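Local coordinates for HpcH/HpaI aldolase/citrate lyase family protein (Burkholderia cenocepacia, PDB 4MF4) that is of unknown function but belongs to the HpcH/HpaI aldolase/citrate lyase family and folds as an eight-stranded parallel TIM barrel, in an assembly of six chains, at residues R63-Q68 and L97-R102; K94-L97 and T103-F106; H117-T122 and V159-Q164. All coordinates share one frame; numbering follows the deposited sequence. Where two conformers were deposited one is given.

Contact 1: R63-Q68 and L97-R102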
loop_
_atom_site.group_PDB
_atom_site.type_symbol
_atom_site.label_atom_id
_atom_site.label_comp_id
_atom_site.label_asym_id
_atom_site.label_seq_id
_atom_site.Cartn_x
_atom_site.Cartn_y
_atom_site.Cartn_z
ATOM N N ARG A 63 2.833 10.141 1.016
ATOM C CA ARG A 63 3.680 8.957 0.893
ATOM C C ARG A 63 4.129 8.682 -0.526
ATOM O O ARG A 63 5.226 8.168 -0.709
ATOM C CB ARG A 63 3.054 7.739 1.514
ATOM C CG ARG A 63 3.120 7.889 3.025
ATOM C CD ARG A 63 3.291 6.607 3.795
ATOM N NE ARG A 63 3.079 6.885 5.215
ATOM C CZ ARG A 63 3.223 5.997 6.209
ATOM N NH1 ARG A 63 3.670 4.774 5.980
ATOM N NH2 ARG A 63 2.944 6.359 7.451
ATOM N N ASP A 64 3.276 9.022 -1.492
ATOM C CA ASP A 64 3.585 8.867 -2.913
ATOM C C ASP A 64 4.647 9.860 -3.304
ATOM O O ASP A 64 5.572 9.517 -4.081
ATOM C CB ASP A 64 2.346 9.063 -3.782
ATOM C CG ASP A 64 1.173 8.197 -3.347
ATOM O OD1 ASP A 64 1.390 6.994 -3.148
ATOM O OD2 ASP A 64 0.045 8.719 -3.207
ATOM N N VAL A 65 4.584 11.071 -2.750
ATOM C CA VAL A 65 5.584 12.080 -3.075
ATOM C C VAL A 65 6.956 11.659 -2.560
ATOM O O VAL A 65 7.950 11.694 -3.291
ATOM C CB VAL A 65 5.193 13.461 -2.494
ATOM C CG1 VAL A 65 6.391 14.410 -2.533
ATOM C CG2 VAL A 65 3.974 13.999 -3.227
ATOM N N ALA A 66 7.008 11.255 -1.296
ATOM C CA ALA A 66 8.251 10.777 -0.706
ATOM C C ALA A 66 8.858 9.565 -1.469
ATOM O O ALA A 66 10.044 9.506 -1.667
ATOM C CB ALA A 66 8.025 10.410 0.781
ATOM N N SER A 67 8.015 8.620 -1.866
ATOM C CA SER A 67 8.466 7.431 -2.575
ATOM C C SER A 67 9.001 7.750 -4.012
ATOM O O SER A 67 9.968 7.117 -4.480
ATOM C CB SER A 67 7.334 6.404 -2.597
ATOM O OG SER A 67 7.019 5.991 -1.261
ATOM N N GLN A 68 8.381 8.719 -4.682
ATOM C CA GLN A 68 8.872 9.205 -5.989
ATOM C C GLN A 68 10.145 10.057 -5.855
ATOM O O GLN A 68 11.076 9.962 -6.683
ATOM C CB GLN A 68 7.812 9.917 -6.778
ATOM C CG GLN A 68 6.876 8.910 -7.380
ATOM C CD GLN A 68 5.604 9.547 -7.866
ATOM O OE1 GLN A 68 5.587 10.174 -8.944
ATOM N NE2 GLN A 68 4.528 9.374 -7.103
ATOM N N LEU A 97 7.431 20.102 1.723
ATOM C CA LEU A 97 8.755 20.541 2.179
ATOM C C LEU A 97 9.379 19.549 3.146
ATOM O O LEU A 97 10.582 19.218 3.033
ATOM C CB LEU A 97 8.687 21.922 2.848
ATOM C CG LEU A 97 8.359 23.099 1.911
ATOM C CD1 LEU A 97 8.303 24.343 2.756
ATOM C CD2 LEU A 97 9.318 23.280 0.758
ATOM N N ASP A 98 8.599 19.054 4.104
ATOM C CA ASP A 98 9.166 18.056 5.004
ATOM C C ASP A 98 9.690 16.772 4.295
ATOM O O ASP A 98 10.665 16.176 4.735
ATOM C CB ASP A 98 8.158 17.696 6.091
ATOM C CG ASP A 98 7.982 18.813 7.137
ATOM O OD1 ASP A 98 8.775 19.789 7.227
ATOM O OD2 ASP A 98 7.035 18.668 7.932
ATOM N N ALA A 99 9.037 16.364 3.211
ATOM C CA ALA A 99 9.394 15.186 2.432
ATOM C C ALA A 99 10.669 15.408 1.595
ATOM O O ALA A 99 11.223 14.454 1.031
ATOM C CB ALA A 99 8.251 14.789 1.512
ATOM N N GLY A 100 11.119 16.660 1.527
ATOM C CA GLY A 100 12.368 17.040 0.906
ATOM C C GLY A 100 12.240 17.702 -0.443
ATOM O O GLY A 100 13.243 17.918 -1.082
ATOM N N ALA A 101 11.041 18.103 -0.867
ATOM C CA ALA A 101 10.940 18.790 -2.138
ATOM C C ALA A 101 11.423 20.215 -1.875
ATOM O O ALA A 101 10.970 20.845 -0.931
ATOM C CB ALA A 101 9.509 18.778 -2.662
ATOM N N ARG A 102 12.355 20.694 -2.683
ATOM C CA ARG A 102 12.910 22.044 -2.486
ATOM C C ARG A 102 12.454 23.034 -3.559
ATOM O O ARG A 102 12.792 24.228 -3.495
ATOM C CB ARG A 102 14.453 21.991 -2.464
ATOM C CG ARG A 102 14.973 21.122 -1.337
ATOM C CD ARG A 102 16.477 21.286 -1.097
ATOM N NE ARG A 102 17.247 20.823 -2.238
ATOM C CZ ARG A 102 18.578 20.909 -2.324
ATOM N NH1 ARG A 102 19.312 21.460 -1.345
ATOM N NH2 ARG A 102 19.186 20.451 -3.394
#

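Contact 2: K94-L97 and T103-F106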
loop_
_atom_site.group_PDB
_atom_site.type_symbol
_atom_site.label_atom_id
_atom_site.label_comp_id
_atom_site.label_asym_id
_atom_site.label_seq_id
_atom_site.Cartn_x
_atom_site.Cartn_y
_atom_site.Cartn_z
ATOM N N LYS A 94 3.714 22.177 4.080
ATOM C CA LYS A 94 4.501 21.540 5.099
ATOM C C LYS A 94 4.828 20.092 4.710
ATOM O O LYS A 94 5.979 19.685 4.774
ATOM C CB LYS A 94 3.653 21.562 6.373
ATOM C CG LYS A 94 4.355 21.380 7.666
ATOM C CD LYS A 94 3.385 21.691 8.808
ATOM C CE LYS A 94 3.111 23.163 8.952
ATOM N NZ LYS A 94 1.898 23.350 9.802
ATOM N N ARG A 95 3.819 19.320 4.320
ATOM C CA ARG A 95 4.045 17.921 3.874
ATOM C C ARG A 95 5.100 17.833 2.733
ATOM O O ARG A 95 6.021 17.026 2.773
ATOM C CB ARG A 95 2.748 17.263 3.427
ATOM C CG ARG A 95 1.764 16.870 4.529
ATOM C CD ARG A 95 2.295 15.854 5.493
ATOM N NE ARG A 95 1.239 15.363 6.402
ATOM C CZ ARG A 95 0.310 14.458 6.105
ATOM N NH1 ARG A 95 0.204 13.940 4.872
ATOM N NH2 ARG A 95 -0.557 14.083 7.040
ATOM N N ALA A 96 4.962 18.674 1.726
ATOM C CA ALA A 96 5.874 18.602 0.579
ATOM C C ALA A 96 7.299 19.023 0.979
ATOM O O ALA A 96 8.254 18.346 0.658
ATOM C CB ALA A 96 5.365 19.471 -0.543
ATOM N N LEU A 97 7.431 20.102 1.723
ATOM C CA LEU A 97 8.755 20.541 2.179
ATOM C C LEU A 97 9.379 19.549 3.146
ATOM O O LEU A 97 10.582 19.218 3.033
ATOM C CB LEU A 97 8.687 21.922 2.848
ATOM C CG LEU A 97 8.359 23.099 1.911
ATOM C CD1 LEU A 97 8.303 24.343 2.756
ATOM C CD2 LEU A 97 9.318 23.280 0.758
ATOM N N THR A 103 11.728 22.550 -4.565
ATOM C CA THR A 103 11.117 23.436 -5.542
ATOM C C THR A 103 9.622 23.094 -5.590
ATOM O O THR A 103 9.232 21.939 -5.822
ATOM C CB THR A 103 11.761 23.310 -6.936
ATOM O OG1 THR A 103 13.182 23.541 -6.870
ATOM C CG2 THR A 103 11.117 24.274 -7.899
ATOM N N LEU A 104 8.792 24.090 -5.333
ATOM C CA LEU A 104 7.354 23.907 -5.259
ATOM C C LEU A 104 6.659 24.754 -6.299
ATOM O O LEU A 104 7.063 25.927 -6.535
ATOM C CB LEU A 104 6.864 24.347 -3.902
ATOM C CG LEU A 104 7.216 23.509 -2.703
ATOM C CD1 LEU A 104 6.383 23.983 -1.511
ATOM C CD2 LEU A 104 7.024 22.040 -2.994
ATOM N N MET A 105 5.644 24.174 -6.937
ATOM C CA MET A 105 4.786 24.907 -7.838
ATOM C C MET A 105 3.412 25.092 -7.174
ATOM O O MET A 105 2.801 24.127 -6.709
ATOM C CB MET A 105 4.614 24.183 -9.178
ATOM C CG MET A 105 3.820 25.025 -10.179
ATOM S SD MET A 105 3.588 24.243 -11.774
ATOM C CE MET A 105 5.243 23.745 -12.191
ATOM N N PHE A 106 2.927 26.336 -7.145
ATOM C CA PHE A 106 1.593 26.664 -6.605
ATOM C C PHE A 106 0.599 26.966 -7.747
ATOM O O PHE A 106 0.851 27.843 -8.613
ATOM C CB PHE A 106 1.712 27.885 -5.694
ATOM C CG PHE A 106 2.447 27.621 -4.444
ATOM C CD1 PHE A 106 3.832 27.634 -4.419
ATOM C CD2 PHE A 106 1.750 27.305 -3.285
ATOM C CE1 PHE A 106 4.519 27.401 -3.237
ATOM C CE2 PHE A 106 2.422 27.054 -2.116
ATOM C CZ PHE A 106 3.824 27.099 -2.095
#

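Contact 3: H117-T122 and V159-Q164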
loop_
_atom_site.group_PDB
_atom_site.type_symbol
_atom_site.label_atom_id
_atom_site.label_comp_id
_atom_site.label_asym_id
_atom_site.label_seq_id
_atom_site.Cartn_x
_atom_site.Cartn_y
_atom_site.Cartn_z
ATOM N N HIS A 117 1.911 35.095 0.012
ATOM C CA HIS A 117 1.482 34.067 0.998
ATOM C C HIS A 117 2.160 32.715 0.691
ATOM O O HIS A 117 2.697 32.071 1.558
ATOM C CB HIS A 117 -0.041 33.955 1.028
ATOM C CG HIS A 117 -0.542 32.958 2.029
ATOM N ND1 HIS A 117 -1.260 31.839 1.679
ATOM C CD2 HIS A 117 -0.368 32.882 3.368
ATOM C CE1 HIS A 117 -1.556 31.141 2.763
ATOM N NE2 HIS A 117 -1.010 31.744 3.799
ATOM N N ALA A 118 2.218 32.348 -0.573
ATOM C CA ALA A 118 2.829 31.118 -1.033
ATOM C C ALA A 118 4.282 31.087 -0.617
ATOM O O ALA A 118 4.742 30.120 -0.013
ATOM C CB ALA A 118 2.684 31.006 -2.556
ATOM N N VAL A 119 4.973 32.197 -0.816
ATOM C CA VAL A 119 6.359 32.326 -0.367
ATOM C C VAL A 119 6.519 32.201 1.136
ATOM O O VAL A 119 7.390 31.474 1.571
ATOM C CB VAL A 119 7.023 33.665 -0.830
ATOM C CG1 VAL A 119 8.417 33.855 -0.212
ATOM C CG2 VAL A 119 7.158 33.693 -2.341
ATOM N N ARG A 120 5.708 32.918 1.911
ATOM C CA ARG A 120 5.757 32.864 3.375
ATOM C C ARG A 120 5.644 31.448 3.895
ATOM O O ARG A 120 6.296 31.079 4.859
ATOM C CB ARG A 120 4.599 33.675 4.006
ATOM C CG ARG A 120 4.691 35.189 3.851
ATOM C CD ARG A 120 3.463 35.866 4.473
ATOM N NE ARG A 120 3.485 35.676 5.926
ATOM C CZ ARG A 120 2.509 35.988 6.773
ATOM N NH1 ARG A 120 1.361 36.489 6.333
ATOM N NH2 ARG A 120 2.679 35.773 8.084
ATOM N N LEU A 121 4.774 30.666 3.275
ATOM C CA LEU A 121 4.526 29.296 3.679
ATOM C C LEU A 121 5.757 28.444 3.490
ATOM O O LEU A 121 5.888 27.435 4.173
ATOM C CB LEU A 121 3.353 28.659 2.945
ATOM C CG LEU A 121 1.944 29.185 3.210
ATOM C CD1 LEU A 121 1.007 28.389 2.311
ATOM C CD2 LEU A 121 1.475 29.075 4.654
ATOM N N THR A 122 6.681 28.863 2.640
ATOM C CA THR A 122 7.935 28.119 2.417
ATOM C C THR A 122 9.162 28.566 3.202
ATOM O O THR A 122 10.226 27.923 3.088
ATOM C CB THR A 122 8.336 28.087 0.914
ATOM O OG1 THR A 122 8.886 29.354 0.509
ATOM C CG2 THR A 122 7.167 27.706 0.068
ATOM N N VAL A 159 15.121 26.867 -1.097
ATOM C CA VAL A 159 13.731 26.635 -1.523
ATOM C C VAL A 159 13.350 27.582 -2.650
ATOM O O VAL A 159 13.518 28.805 -2.539
ATOM C CB VAL A 159 12.738 26.812 -0.365
ATOM C CG1 VAL A 159 11.317 26.607 -0.858
ATOM C CG2 VAL A 159 13.019 25.816 0.731
ATOM N N ALA A 160 12.873 27.020 -3.755
ATOM C CA ALA A 160 12.386 27.796 -4.883
ATOM C C ALA A 160 10.875 27.731 -5.046
ATOM O O ALA A 160 10.263 26.703 -4.807
ATOM C CB ALA A 160 13.067 27.336 -6.151
ATOM N N VAL A 161 10.283 28.862 -5.431
ATOM C CA VAL A 161 8.843 28.981 -5.573
ATOM C C VAL A 161 8.505 29.330 -7.030
ATOM O O VAL A 161 8.995 30.308 -7.595
ATOM C CB VAL A 161 8.260 30.028 -4.618
ATOM C CG1 VAL A 161 6.777 30.291 -4.890
ATOM C CG2 VAL A 161 8.501 29.645 -3.163
ATOM N N ILE A 162 7.651 28.505 -7.608
ATOM C CA ILE A 162 7.074 28.689 -8.941
ATOM C C ILE A 162 5.566 28.946 -8.770
ATOM O O ILE A 162 4.839 28.141 -8.124
ATOM C CB ILE A 162 7.238 27.437 -9.823
ATOM C CG1 ILE A 162 8.698 26.995 -9.882
ATOM C CG2 ILE A 162 6.713 27.720 -11.231
ATOM C CD1 ILE A 162 8.953 25.677 -10.587
ATOM N N VAL A 163 5.097 30.066 -9.329
ATOM C CA VAL A 163 3.670 30.432 -9.256
ATOM C C VAL A 163 3.008 30.223 -10.624
ATOM O O VAL A 163 3.497 30.705 -11.647
ATOM C CB VAL A 163 3.457 31.859 -8.747
ATOM C CG1 VAL A 163 3.960 31.947 -7.314
ATOM C CG2 VAL A 163 4.145 32.924 -9.590
ATOM N N GLN A 164 1.912 29.491 -10.632
ATOM C CA GLN A 164 1.228 29.249 -11.857
ATOM C C GLN A 164 0.232 30.388 -12.081
ATOM O O GLN A 164 -0.594 30.671 -11.219
ATOM C CB GLN A 164 0.570 27.867 -11.813
ATOM C CG GLN A 164 0.044 27.428 -13.144
ATOM C CD GLN A 164 -0.277 25.906 -13.218
ATOM O OE1 GLN A 164 -0.083 25.145 -12.266
ATOM N NE2 GLN A 164 -0.814 25.498 -14.344
#

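Contact 1: R63-Q68 and L97-R102
Ala99 sets its methyl against Val65 and Ala66, joining two helices of the outer layer of the TIM barrel near the C-terminal end of helix 90-98. It carries the largest share of the buried surface; its CB is directed at helix 62-73 and meets one methyl from each of two consecutive residues. From Val65 the CG1 branch makes the approach, 4.5 Å from Ala99 CB. That branch lies opposite the backbone N about CA-CB (chi1 166°). Ala66 comes alongside, its CB 4.4 Å from Ala99 CB. Such short side chains allow the backbones to draw close, with Ala66 CA and Ala99 CA 5.5 Å apart. The touch is light, all carbon, and without any polar link between the segments. Val65 also packs on Val83 of strand 80-84, as Ala101 does, so the joint sits over the barrel wall. Asp98 OD2 is hydrogen-bonded to His57 ND1 of a second subunit. The chain turns away from Ala99 through a Schellman motif, whose Gly100 takes a positive phi of 105°, a value suited to a residue without CB. Two bonds run back into the last turn, one of them from Gly100 N to Leu97 O at 3.0 Å.

Contact 2: K94-L97 and T103-F106
Leu104, on strand 103-106, spreads its two methyls between Ala96 and Leu97 of the helix that precedes it in the chain. The contact across the segments is apolar. CD2 of Leu104 lies 3.9 Å from Ala96 CB, which points toward the strand, while CD1 turns to the end of Leu97 and stands 3.8 Å from its CD2. Leu97 CG is little farther, 4.0 Å from Leu104 CD1, so that methyl rests against the fork of the leucine and the two side chains pass at a slant. With CG beside the backbone N (chi1 -68°), Leu97 brings CD2, not CD1, to Leu104. Polar interactions belong to other flanks of the helix: Lys94 NZ forms a salt bridge with Glu56 OE2 of a second subunit, and Arg95 NH1 another with Asp61 OD1 of that subunit. One face of the helix thus serves the core and another the subunit interface. This is helix-on-strand packing inside a beta-alpha-beta unit, in which helix 90-98 links strand 80-84 to strand 103-106. Leu104 also meets Val93 of the same helix and Val83 of strand 80-84, while its backbone bonds to strand 160-165 on the other side.

Contact 3: H117-T122 and V159-Q164
The carbonyl oxygen of Val119 is gripped twice by Thr122, and both residues go on to pack against strand 160-165. Thr122 N donates to Val119 O at 2.9 Å, and Thr122 OG1 gives the shorter bond, 2.8 Å to Val119 O, lying in the carbonyl plane on a lone pair with a C=O...O angle of 134°. The hydroxyl gets there by sitting between the backbone N and the carbonyl carbon (chi1 76°), which folds it back over the last turn of helix 112-121. Fixed in this way, the threonine presents its carbons, and one flank of the hydroxyl, to two valines. Thr122 CB rests 3.8 Å from Val159 CG1, just before the strand begins. Two residues on, Val161 CG2 comes up to Thr122 OG1 at 3.7 Å and to Thr122 CG2 at 4.0 Å; in both pairs the side chains meet at an angle. The other branch, Val161 CG1, faces Val119 CG2 more loosely, 4.3 Å away. Val161 thus reaches both Val119 and Thr122, one with each branch. Ala118 meanwhile packs on Phe106, tying the helix to the neighbouring strand 103-106. The helix belongs to the long connection between strands 103-106 and 160-165, so the contact closes a beta-alpha-beta crossover of the TIM barrel. Chemically, the threonine hydroxyl donates to Val119 O within its own turn, and the contact is mostly apolar packing without any charged pair, so burial of aliphatic surface and van der Waals attraction probably hold the two together.

Overall arrangement
Contacts 1 and 2 overlap along the chain at Leu97 and share helix 90-98, their centres about 9 Å apart; contact 1 reaches across to helix 62-73, contact 2 inward to strand 103-106. Contact 3 follows both, with helix 112-121, its centre about 8 Å from that of contact 2 and 16 Å from that of contact 1. Strands 103-106 and 160-165 are neighbours in the sheet, with Phe106 N probably bonded to Ile162 O (2.8 Å). Leu97 CD1 also packs on Thr122 CA (3.8 Å), bringing helix 90-98 against the end of the 117-122 segment. Contacts 1 and 2 also have residues reaching a second subunit, whereas contact 3 lies wholly within its own chain.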